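Local structure of alpha-1,2-mannosyltransferase (Ktr4), putative (Neosartorya fumigata, 7BOP) at residues Arg66-Leu80 with Tyr100-Phe114. The protein is a putative fungal mannosyltransferase of a glycosyltransferase family with a GT-A type fold, seen here with guanosine-5'-diphosphate and manganese bound. Residues are numbered along the deposited sequence; the frame is centred on the assembly and turned at random.
Sequences RTNAALISLVRNEEL and YPWIFFNDKPFTEEF. With GDP (guanosine-5'-diphosphate), chain H.
L71 and W102 sit side by side on neighbouring parallel strands, and methyl CD1 of L71 lies over the indole face, 3.7 Å from the centroid of its five-membered ring. Strands 69-74 and 102-106 belong to a beta-alpha-beta unit whose connecting helix 80-98 covers this face; there W102 NE1 bonds to E91. Backbone bonds alternate along the pair, from L71 N to P101 O through to V75 N to F105 O. Packing is tight where the strands end: branched V75 points CG1 at F114 CZ (3.7 Å), and F114 CE1 lies over one face of the F110 ring while N106 CB covers the other. Beyond them N77 pins the 109-111 turn, an asparagine suiting the place because one amide offers the backbone both donor and acceptor. P109 O lies in the plane of this amide, 2.9 Å from ND2, whereas OD1 receives T111 N from above its carbonyl plane (3.0 Å). The solvent side begins past it, with exposed T111 beside the amide and E113 at L80.

The strand ends and the loops after them also hold the nucleotide. N106, its CG anti to the backbone N (chi1 -172°), presents OD1 to GDP N2 (2.8 Å); D107 OD1 takes GDP N1 (2.9 Å), and E79 OE1 accepts from GDP O2' (2.6 Å). Carboxylate and amide oxygens, pure acceptors, thus suit the N-H edge of guanine, a pattern that would probably select guanine over adenine.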
ATOM      1  N   ARG A  66       7.743  -0.766 -22.325  1.00 34.77           N
ATOM      2  CA  ARG A  66       6.805  -0.750 -21.204  1.00 34.85           C
ATOM      3  C   ARG A  66       5.866  -1.942 -21.236  1.00 37.02           C
ATOM      4  O   ARG A  66       5.320  -2.292 -22.284  1.00 34.32           O
ATOM      5  CB  ARG A  66       5.988   0.542 -21.190  1.00 34.75           C
ATOM      6  CG  ARG A  66       6.802   1.766 -20.821  1.00 34.32           C
ATOM      7  CD  ARG A  66       5.913   2.986 -20.722  1.00 35.44           C
ATOM      8  NE  ARG A  66       5.553   3.512 -22.042  1.00 35.55           N
ATOM      9  CZ  ARG A  66       6.339   4.270 -22.810  1.00 35.73           C
ATOM     10  NH1 ARG A  66       7.572   4.609 -22.427  1.00 35.03           N
ATOM     11  NH2 ARG A  66       5.890   4.690 -23.993  1.00 37.01           N
ATOM     12  N   THR A  67       5.674  -2.568 -20.079  1.00 35.66           N
ATOM     13  CA  THR A  67       4.640  -3.587 -19.942  1.00 33.60           C
ATOM     14  C   THR A  67       3.311  -2.893 -19.636  1.00 33.25           C
ATOM     15  O   THR A  67       3.249  -1.665 -19.624  1.00 34.04           O
ATOM     16  CB  THR A  67       5.036  -4.670 -18.917  1.00 35.00           C
ATOM     17  OG1 THR A  67       4.127  -5.773 -19.035  1.00 34.92           O
ATOM     18  CG2 THR A  67       5.029  -4.124 -17.470  1.00 33.93           C
ATOM     19  N   ASN A  68       2.244  -3.662 -19.429  1.00 34.63           N
ATOM     20  CA  ASN A  68       0.910  -3.091 -19.198  1.00 34.01           C
ATOM     21  C   ASN A  68       0.707  -2.720 -17.716  1.00 34.74           C
ATOM     22  O   ASN A  68       0.073  -3.446 -16.933  1.00 33.60           O
ATOM     23  CB  ASN A  68      -0.218  -3.975 -19.740  1.00 36.20           C
ATOM     24  CG  ASN A  68      -0.203  -5.382 -19.190  1.00 38.23           C
ATOM     25  OD1 ASN A  68       0.848  -5.922 -18.848  1.00 39.72           O
ATOM     26  ND2 ASN A  68      -1.381  -6.000 -19.119  1.00 39.99           N
ATOM     27  N   ALA A  69       1.252  -1.562 -17.368  1.00 33.72           N
ATOM     28  CA  ALA A  69       1.267  -1.070 -15.995  1.00 34.51           C
ATOM     29  C   ALA A  69       1.049   0.434 -15.979  1.00 34.46           C
ATOM     30  O   ALA A  69       1.282   1.113 -16.986  1.00 33.97           O
ATOM     31  CB  ALA A  69       2.586  -1.436 -15.327  1.00 33.51           C
ATOM     32  N   ALA A  70       0.576   0.947 -14.846  1.00 31.53           N
ATOM     33  CA  ALA A  70       0.331   2.364 -14.682  1.00 31.30           C
ATOM     34  C   ALA A  70       0.656   2.822 -13.265  1.00 32.50           C
ATOM     35  O   ALA A  70       0.552   2.051 -12.309  1.00 31.23           O
ATOM     36  CB  ALA A  70      -1.117   2.683 -14.998  1.00 32.30           C
ATOM     37  N   LEU A  71       1.050   4.082 -13.160  1.00 32.29           N
ATOM     38  CA  LEU A  71       1.068   4.803 -11.900  1.00 33.81           C
ATOM     39  C   LEU A  71      -0.369   5.229 -11.664  1.00 35.16           C
ATOM     40  O   LEU A  71      -0.995   5.778 -12.584  1.00 34.41           O
ATOM     41  CB  LEU A  71       1.972   6.035 -12.009  1.00 34.08           C
ATOM     42  CG  LEU A  71       3.429   5.718 -12.363  1.00 35.14           C
ATOM     43  CD1 LEU A  71       4.173   6.959 -12.825  1.00 35.60           C
ATOM     44  CD2 LEU A  71       4.145   5.048 -11.197  1.00 36.79           C
ATOM     45  N   ILE A  72      -0.909   4.958 -10.470  1.00 33.09           N
ATOM     46  CA  ILE A  72      -2.303   5.303 -10.160  1.00 32.35           C
ATOM     47  C   ILE A  72      -2.404   6.086  -8.870  1.00 33.65           C
ATOM     48  O   ILE A  72      -1.559   5.944  -7.967  1.00 32.00           O
ATOM     49  CB  ILE A  72      -3.255   4.078 -10.125  1.00 33.18           C
ATOM     50  CG1 ILE A  72      -2.993   3.159  -8.920  1.00 31.77           C
ATOM     51  CG2 ILE A  72      -3.172   3.289 -11.434  1.00 33.46           C
ATOM     52  CD1 ILE A  72      -4.012   2.043  -8.801  1.00 33.00           C
ATOM     53  N   SER A  73      -3.432   6.922  -8.780  1.00 32.57           N
ATOM     54  CA  SER A  73      -3.626   7.728  -7.584  1.00 33.41           C
ATOM     55  C   SER A  73      -5.090   8.101  -7.414  1.00 35.72           C
ATOM     56  O   SER A  73      -5.687   8.679  -8.324  1.00 33.76           O
ATOM     57  CB  SER A  73      -2.747   8.979  -7.626  1.00 33.99           C
ATOM     58  OG  SER A  73      -2.819   9.714  -6.413  1.00 34.23           O
ATOM     59  N   LEU A  74      -5.664   7.720  -6.270  1.00 35.39           N
ATOM     60  CA  LEU A  74      -6.948   8.248  -5.819  1.00 36.58           C
ATOM     61  C   LEU A  74      -6.650   9.552  -5.112  1.00 37.53           C
ATOM     62  O   LEU A  74      -5.911   9.571  -4.129  1.00 39.38           O
ATOM     63  CB  LEU A  74      -7.646   7.282  -4.861  1.00 37.67           C
ATOM     64  CG  LEU A  74      -9.058   7.703  -4.417  1.00 37.54           C
ATOM     65  CD1 LEU A  74     -10.079   7.527  -5.536  1.00 36.22           C
ATOM     66  CD2 LEU A  74      -9.480   6.917  -3.182  1.00 37.66           C
ATOM     67  N   VAL A  75      -7.199  10.651  -5.620  1.00 35.94           N
ATOM     68  CA  VAL A  75      -6.806  11.975  -5.153  1.00 36.14           C
ATOM     69  C   VAL A  75      -7.919  12.998  -5.417  1.00 38.91           C
ATOM     70  O   VAL A  75      -8.729  12.834  -6.347  1.00 38.55           O
ATOM     71  CB  VAL A  75      -5.445  12.391  -5.783  1.00 35.82           C
ATOM     72  CG1 VAL A  75      -5.503  12.444  -7.311  1.00 36.60           C
ATOM     73  CG2 VAL A  75      -4.940  13.708  -5.224  1.00 35.80           C
ATOM     74  N   ARG A  76      -7.962  14.016  -4.563  1.00 40.33           N
ATOM     75  CA  ARG A  76      -8.927  15.113  -4.658  1.00 43.88           C
ATOM     76  C   ARG A  76      -8.330  16.310  -5.407  1.00 41.70           C
ATOM     77  O   ARG A  76      -7.114  16.502  -5.437  1.00 39.39           O
ATOM     78  CB  ARG A  76      -9.378  15.552  -3.249  1.00 45.85           C
ATOM     79  CG  ARG A  76     -10.249  14.535  -2.529  1.00 50.07           C
ATOM     80  CD  ARG A  76     -10.388  14.796  -1.031  1.00 54.66           C
ATOM     81  NE  ARG A  76      -9.242  14.252  -0.293  1.00 60.57           N
ATOM     82  CZ  ARG A  76      -9.268  13.701   0.927  1.00 65.53           C
ATOM     83  NH1 ARG A  76     -10.403  13.563   1.617  1.00 67.81           N
ATOM     84  NH2 ARG A  76      -8.124  13.248   1.461  1.00 66.40           N
ATOM     85  N   ASN A  77      -9.204  17.127  -5.993  1.00 42.08           N
ATOM     86  CA  ASN A  77      -8.792  18.389  -6.614  1.00 41.29           C
ATOM     87  C   ASN A  77      -8.050  19.302  -5.641  1.00 39.85           C
ATOM     88  O   ASN A  77      -7.066  19.931  -6.002  1.00 39.91           O
ATOM     89  CB  ASN A  77     -10.013  19.120  -7.184  1.00 42.81           C
ATOM     90  CG  ASN A  77     -10.579  18.429  -8.410  1.00 42.99           C
ATOM     91  OD1 ASN A  77      -9.879  18.265  -9.410  1.00 43.43           O
ATOM     92  ND2 ASN A  77     -11.849  18.025  -8.346  1.00 42.54           N
ATOM     93  N   GLU A  78      -8.488  19.310  -4.391  1.00 41.13           N
ATOM     94  CA  GLU A  78      -7.919  20.183  -3.358  1.00 43.93           C
ATOM     95  C   GLU A  78      -6.498  19.768  -2.918  1.00 42.64           C
ATOM     96  O   GLU A  78      -5.794  20.558  -2.279  1.00 39.83           O
ATOM     97  CB  GLU A  78      -8.855  20.230  -2.142  1.00 49.41           C
ATOM     98  CG  GLU A  78     -10.205  20.908  -2.406  1.00 54.60           C
ATOM     99  CD  GLU A  78     -11.197  20.092  -3.255  1.00 59.27           C
ATOM    100  OE1 GLU A  78     -11.014  18.858  -3.450  1.00 56.23           O
ATOM    101  OE2 GLU A  78     -12.176  20.705  -3.746  1.00 64.05           O
ATOM    102  N   GLU A  79      -6.085  18.541  -3.263  1.00 39.98           N
ATOM    103  CA  GLU A  79      -4.738  18.036  -2.952  1.00 40.83           C
ATOM    104  C   GLU A  79      -3.742  18.233  -4.098  1.00 40.87           C
ATOM    105  O   GLU A  79      -2.631  17.702  -4.052  1.00 39.83           O
ATOM    106  CB  GLU A  79      -4.819  16.549  -2.563  1.00 42.10           C
ATOM    107  CG  GLU A  79      -5.681  16.303  -1.333  1.00 42.57           C
ATOM    108  CD  GLU A  79      -5.952  14.834  -1.065  1.00 43.63           C
ATOM    109  OE1 GLU A  79      -6.354  14.092  -1.990  1.00 41.80           O
ATOM    110  OE2 GLU A  79      -5.804  14.428   0.097  1.00 46.10           O
ATOM    111  N   LEU A  80      -4.112  19.038  -5.096  1.00 40.72           N
ATOM    112  CA  LEU A  80      -3.305  19.222  -6.291  1.00 39.28           C
ATOM    113  C   LEU A  80      -1.863  19.621  -6.005  1.00 38.50           C
ATOM    114  O   LEU A  80      -0.939  18.999  -6.531  1.00 36.92           O
ATOM    115  CB  LEU A  80      -3.965  20.257  -7.222  1.00 39.84           C
ATOM    116  CG  LEU A  80      -3.244  20.607  -8.521  1.00 39.44           C
ATOM    117  CD1 LEU A  80      -2.930  19.367  -9.341  1.00 39.17           C
ATOM    118  CD2 LEU A  80      -4.097  21.586  -9.318  1.00 39.97           C
ATOM    119  N   TYR A 100       6.034   5.615 -17.785  1.00 32.81           N
ATOM    120  CA  TYR A 100       4.772   4.917 -17.608  1.00 31.92           C
ATOM    121  C   TYR A 100       3.645   5.946 -17.409  1.00 30.68           C
ATOM    122  O   TYR A 100       3.879   7.040 -16.880  1.00 31.47           O
ATOM    123  CB  TYR A 100       4.860   3.922 -16.434  1.00 30.91           C
ATOM    124  CG  TYR A 100       5.471   2.606 -16.811  1.00 30.72           C
ATOM    125  CD1 TYR A 100       4.674   1.577 -17.307  1.00 31.06           C
ATOM    126  CD2 TYR A 100       6.845   2.380 -16.697  1.00 31.02           C
ATOM    127  CE1 TYR A 100       5.220   0.360 -17.664  1.00 31.82           C
ATOM    128  CE2 TYR A 100       7.401   1.164 -17.059  1.00 32.00           C
ATOM    129  CZ  TYR A 100       6.581   0.156 -17.536  1.00 31.79           C
ATOM    130  OH  TYR A 100       7.108  -1.051 -17.884  1.00 32.20           O
ATOM    131  N   PRO A 101       2.424   5.615 -17.851  1.00 31.86           N
ATOM    132  CA  PRO A 101       1.318   6.568 -17.723  1.00 33.05           C
ATOM    133  C   PRO A 101       0.829   6.749 -16.282  1.00 33.95           C
ATOM    134  O   PRO A 101       0.988   5.839 -15.451  1.00 31.57           O
ATOM    135  CB  PRO A 101       0.214   5.930 -18.554  1.00 32.30           C
ATOM    136  CG  PRO A 101       0.480   4.471 -18.460  1.00 32.19           C
ATOM    137  CD  PRO A 101       1.967   4.314 -18.379  1.00 31.63           C
ATOM    138  N   TRP A 102       0.258   7.928 -16.014  1.00 34.11           N
ATOM    139  CA  TRP A 102      -0.433   8.228 -14.763  1.00 33.89           C
ATOM    140  C   TRP A 102      -1.938   8.141 -14.984  1.00 36.23           C
ATOM    141  O   TRP A 102      -2.467   8.732 -15.945  1.00 35.76           O
ATOM    142  CB  TRP A 102      -0.117   9.634 -14.270  1.00 34.12           C
ATOM    143  CG  TRP A 102       1.258   9.880 -13.787  1.00 35.05           C
ATOM    144  CD1 TRP A 102       2.359  10.169 -14.549  1.00 34.56           C
ATOM    145  CD2 TRP A 102       1.689   9.923 -12.422  1.00 33.96           C
ATOM    146  NE1 TRP A 102       3.444  10.376 -13.741  1.00 36.49           N
ATOM    147  CE2 TRP A 102       3.065  10.231 -12.430  1.00 35.09           C
ATOM    148  CE3 TRP A 102       1.050   9.718 -11.194  1.00 33.82           C
ATOM    149  CZ2 TRP A 102       3.818  10.341 -11.253  1.00 36.21           C
ATOM    150  CZ3 TRP A 102       1.794   9.831 -10.023  1.00 33.63           C
ATOM    151  CH2 TRP A 102       3.164  10.137 -10.061  1.00 34.90           C
ATOM    152  N   ILE A 103      -2.628   7.410 -14.103  1.00 33.50           N
ATOM    153  CA  ILE A 103      -4.084   7.351 -14.099  1.00 33.76           C
ATOM    154  C   ILE A 103      -4.585   7.853 -12.745  1.00 35.97           C
ATOM    155  O   ILE A 103      -4.334   7.231 -11.695  1.00 34.07           O
ATOM    156  CB  ILE A 103      -4.610   5.934 -14.405  1.00 33.57           C
ATOM    157  CG1 ILE A 103      -3.942   5.372 -15.663  1.00 35.05           C
ATOM    158  CG2 ILE A 103      -6.117   5.952 -14.603  1.00 34.41           C
ATOM    159  CD1 ILE A 103      -4.330   3.959 -16.014  1.00 35.46           C
ATOM    160  N   PHE A 104      -5.287   8.988 -12.777  1.00 35.32           N
ATOM    161  CA  PHE A 104      -5.850   9.609 -11.587  1.00 35.24           C
ATOM    162  C   PHE A 104      -7.319   9.237 -11.429  1.00 36.53           C
ATOM    163  O   PHE A 104      -8.067   9.184 -12.418  1.00 35.99           O
ATOM    164  CB  PHE A 104      -5.677  11.123 -11.662  1.00 35.52           C
ATOM    165  CG  PHE A 104      -4.247  11.546 -11.818  1.00 36.30           C
ATOM    166  CD1 PHE A 104      -3.378  11.492 -10.737  1.00 35.99           C
ATOM    167  CD2 PHE A 104      -3.757  11.979 -13.048  1.00 36.08           C
ATOM    168  CE1 PHE A 104      -2.053  11.859 -10.870  1.00 36.48           C
ATOM    169  CE2 PHE A 104      -2.429  12.357 -13.187  1.00 36.95           C
ATOM    170  CZ  PHE A 104      -1.573  12.306 -12.095  1.00 37.43           C
ATOM    171  N   PHE A 105      -7.714   8.954 -10.187  1.00 34.44           N
ATOM    172  CA  PHE A 105      -9.084   8.570  -9.839  1.00 34.23           C
ATOM    173  C   PHE A 105      -9.658   9.519  -8.812  1.00 36.24           C
ATOM    174  O   PHE A 105      -8.949   9.998  -7.928  1.00 36.36           O
ATOM    175  CB  PHE A 105      -9.116   7.153  -9.280  1.00 33.89           C
ATOM    176  CG  PHE A 105      -8.724   6.105 -10.279  1.00 33.18           C
ATOM    177  CD1 PHE A 105      -9.682   5.531 -11.110  1.00 32.56           C
ATOM    178  CD2 PHE A 105      -7.405   5.694 -10.396  1.00 32.74           C
ATOM    179  CE1 PHE A 105      -9.326   4.559 -12.028  1.00 32.68           C
ATOM    180  CE2 PHE A 105      -7.043   4.725 -11.322  1.00 33.79           C
ATOM    181  CZ  PHE A 105      -8.005   4.150 -12.133  1.00 32.16           C
ATOM    182  N   ASN A 106     -10.959   9.773  -8.921  1.00 36.59           N
ATOM    183  CA  ASN A 106     -11.652  10.664  -8.004  1.00 36.86           C
ATOM    184  C   ASN A 106     -13.147  10.344  -8.070  1.00 38.04           C
ATOM    185  O   ASN A 106     -13.668  10.008  -9.132  1.00 37.59           O
ATOM    186  CB  ASN A 106     -11.333  12.125  -8.376  1.00 37.65           C
ATOM    187  CG  ASN A 106     -11.846  13.140  -7.364  1.00 39.59           C
ATOM    188  OD1 ASN A 106     -12.503  12.797  -6.382  1.00 41.59           O
ATOM    189  ND2 ASN A 106     -11.546  14.411  -7.611  1.00 41.05           N
ATOM    190  N   ASP A 107     -13.814  10.361  -6.920  1.00 38.93           N
ATOM    191  CA  ASP A 107     -15.269  10.182  -6.866  1.00 40.58           C
ATOM    192  C   ASP A 107     -16.006  11.353  -7.551  1.00 41.89           C
ATOM    193  O   ASP A 107     -17.094  11.172  -8.078  1.00 41.68           O
ATOM    194  CB  ASP A 107     -15.761   9.999  -5.423  1.00 39.91           C
ATOM    195  CG  ASP A 107     -15.402  11.163  -4.521  1.00 39.84           C
ATOM    196  OD1 ASP A 107     -14.204  11.492  -4.415  1.00 39.42           O
ATOM    197  OD2 ASP A 107     -16.313  11.744  -3.906  1.00 39.66           O
ATOM    198  N   LYS A 108     -15.390  12.532  -7.532  1.00 42.45           N
ATOM    199  CA  LYS A 108     -15.878  13.716  -8.237  1.00 45.24           C
ATOM    200  C   LYS A 108     -15.046  14.000  -9.492  1.00 45.53           C
ATOM    201  O   LYS A 108     -13.949  13.456  -9.639  1.00 44.38           O
ATOM    202  CB  LYS A 108     -15.841  14.909  -7.286  1.00 49.11           C
ATOM    203  CG  LYS A 108     -16.740  14.708  -6.075  1.00 52.70           C
ATOM    204  CD  LYS A 108     -16.435  15.689  -4.971  1.00 58.97           C
ATOM    205  CE  LYS A 108     -17.226  15.340  -3.720  1.00 63.53           C
ATOM    206  NZ  LYS A 108     -16.778  16.183  -2.578  1.00 68.59           N
ATOM    207  N   PRO A 109     -15.567  14.843 -10.411  1.00 45.93           N
ATOM    208  CA  PRO A 109     -14.800  15.177 -11.617  1.00 45.56           C
ATOM    209  C   PRO A 109     -13.540  15.985 -11.325  1.00 43.74           C
ATOM    210  O   PRO A 109     -13.541  16.798 -10.414  1.00 44.09           O
ATOM    211  CB  PRO A 109     -15.787  16.030 -12.438  1.00 47.42           C
ATOM    212  CG  PRO A 109     -17.132  15.674 -11.919  1.00 47.74           C
ATOM    213  CD  PRO A 109     -16.922  15.431 -10.454  1.00 47.42           C
ATOM    214  N   PHE A 110     -12.475  15.770 -12.093  1.00 43.81           N
ATOM    215  CA  PHE A 110     -11.281  16.600 -11.960  1.00 43.31           C
ATOM    216  C   PHE A 110     -11.477  17.945 -12.657  1.00 45.02           C
ATOM    217  O   PHE A 110     -12.101  18.008 -13.710  1.00 44.34           O
ATOM    218  CB  PHE A 110     -10.038  15.903 -12.529  1.00 42.39           C
ATOM    219  CG  PHE A 110      -9.509  14.785 -11.663  1.00 41.25           C
ATOM    220  CD1 PHE A 110      -8.967  15.055 -10.404  1.00 41.33           C
ATOM    221  CD2 PHE A 110      -9.526  13.469 -12.113  1.00 40.62           C
ATOM    222  CE1 PHE A 110      -8.465  14.030  -9.612  1.00 41.33           C
ATOM    223  CE2 PHE A 110      -9.031  12.444 -11.324  1.00 39.93           C
ATOM    224  CZ  PHE A 110      -8.496  12.723 -10.079  1.00 39.58           C
ATOM    225  N   THR A 111     -10.907  19.001 -12.079  1.00 44.76           N
ATOM    226  CA  THR A 111     -10.952  20.329 -12.688  1.00 47.03           C
ATOM    227  C   THR A 111     -10.013  20.400 -13.881  1.00 49.64           C
ATOM    228  O   THR A 111      -9.117  19.562 -14.034  1.00 46.33           O
ATOM    229  CB  THR A 111     -10.559  21.449 -11.700  1.00 48.14           C
ATOM    230  OG1 THR A 111      -9.199  21.287 -11.275  1.00 48.55           O
ATOM    231  CG2 THR A 111     -11.488  21.460 -10.489  1.00 47.94           C
ATOM    232  N   GLU A 112     -10.212  21.409 -14.724  1.00 48.85           N
ATOM    233  CA  GLU A 112      -9.286  21.673 -15.823  1.00 50.03           C
ATOM    234  C   GLU A 112      -7.908  22.099 -15.316  1.00 46.73           C
ATOM    235  O   GLU A 112      -6.902  21.741 -15.920  1.00 46.59           O
ATOM    236  CB  GLU A 112      -9.860  22.719 -16.797  1.00 53.38           C
ATOM    237  CG  GLU A 112     -11.103  22.243 -17.539  1.00 56.66           C
ATOM    238  CD  GLU A 112     -10.860  20.977 -18.353  1.00 60.16           C
ATOM    239  OE1 GLU A 112      -9.840  20.917 -19.072  1.00 64.50           O
ATOM    240  OE2 GLU A 112     -11.679  20.035 -18.264  1.00 63.90           O
ATOM    241  N   GLU A 113      -7.862  22.843 -14.212  1.00 46.38           N
ATOM    242  CA  GLU A 113      -6.591  23.205 -13.569  1.00 48.43           C
ATOM    243  C   GLU A 113      -5.802  21.943 -13.130  1.00 46.96           C
ATOM    244  O   GLU A 113      -4.592  21.864 -13.334  1.00 46.62           O
ATOM    245  CB  GLU A 113      -6.842  24.117 -12.362  1.00 52.29           C
ATOM    246  CG  GLU A 113      -5.592  24.760 -11.750  1.00 56.60           C
ATOM    247  CD  GLU A 113      -5.807  25.303 -10.333  1.00 62.79           C
ATOM    248  OE1 GLU A 113      -4.815  25.716  -9.697  1.00 66.77           O
ATOM    249  OE2 GLU A 113      -6.958  25.319  -9.832  1.00 70.30           O
ATOM    250  N   PHE A 114      -6.498  20.976 -12.534  1.00 44.23           N
ATOM    251  CA  PHE A 114      -5.887  19.702 -12.124  1.00 43.28           C
ATOM    252  C   PHE A 114      -5.256  18.990 -13.326  1.00 42.71           C
ATOM    253  O   PHE A 114      -4.106  18.555 -13.265  1.00 40.76           O
ATOM    254  CB  PHE A 114      -6.929  18.789 -11.455  1.00 41.99           C
ATOM    255  CG  PHE A 114      -6.357  17.492 -10.927  1.00 41.41           C
ATOM    256  CD1 PHE A 114      -6.163  16.396 -11.772  1.00 39.82           C
ATOM    257  CD2 PHE A 114      -6.021  17.362  -9.579  1.00 41.62           C
ATOM    258  CE1 PHE A 114      -5.639  15.203 -11.286  1.00 40.04           C
ATOM    259  CE2 PHE A 114      -5.494  16.174  -9.093  1.00 39.13           C
ATOM    260  CZ  PHE A 114      -5.305  15.098  -9.943  1.00 39.39           C
TER
HETATM  261  PB  GDP H 402      -4.092   8.741   5.121  1.00 50.77           P
HETATM  262  O1B GDP H 402      -3.989   9.880   6.094  1.00 50.65           O
HETATM  263  O2B GDP H 402      -2.907   8.634   4.145  1.00 47.74           O
HETATM  264  O3B GDP H 402      -4.508   7.407   5.709  1.00 48.79           O
HETATM  265  O3A GDP H 402      -5.387   9.202   4.253  1.00 49.25           O
HETATM  266  PA  GDP H 402      -5.373  10.215   2.985  1.00 48.06           P
HETATM  267  O1A GDP H 402      -6.244  11.412   3.280  1.00 47.04           O
HETATM  268  O2A GDP H 402      -3.912  10.382   2.511  1.00 48.67           O
HETATM  269  O5' GDP H 402      -6.214   9.278   1.984  1.00 46.05           O
HETATM  270  C5' GDP H 402      -5.621   8.137   1.363  1.00 46.57           C
HETATM  271  C4' GDP H 402      -5.630   8.303  -0.155  1.00 46.69           C
HETATM  272  O4' GDP H 402      -6.985   8.372  -0.611  1.00 46.54           O
HETATM  273  C3' GDP H 402      -4.984   9.588  -0.653  1.00 45.40           C
HETATM  274  O3' GDP H 402      -4.428   9.314  -1.949  1.00 43.60           O
HETATM  275  C2' GDP H 402      -6.126  10.588  -0.722  1.00 46.38           C
HETATM  276  O2' GDP H 402      -5.902  11.595  -1.709  1.00 44.16           O
HETATM  277  C1' GDP H 402      -7.302   9.685  -1.081  1.00 45.21           C
HETATM  278  N9  GDP H 402      -8.641  10.027  -0.543  1.00 47.09           N
HETATM  279  C8  GDP H 402      -9.103   9.937   0.736  1.00 45.68           C
HETATM  280  N7  GDP H 402     -10.409  10.291   0.789  1.00 44.77           N
HETATM  281  C5  GDP H 402     -10.802  10.601  -0.462  1.00 45.48           C
HETATM  282  C6  GDP H 402     -12.045  11.052  -1.123  1.00 44.45           C
HETATM  283  O6  GDP H 402     -13.063  11.230  -0.435  1.00 41.97           O
HETATM  284  N1  GDP H 402     -12.040  11.256  -2.457  1.00 44.87           N
HETATM  285  C2  GDP H 402     -10.929  11.052  -3.211  1.00 44.27           C
HETATM  286  N2  GDP H 402     -10.957  11.272  -4.550  1.00 43.47           N
HETATM  287  N3  GDP H 402      -9.754  10.649  -2.665  1.00 43.81           N
HETATM  288  C4  GDP H 402      -9.641  10.411  -1.334  1.00 44.89           C
HETATM  289  O   HOH W   1     -12.159  16.462  -5.486  1.00 37.01           O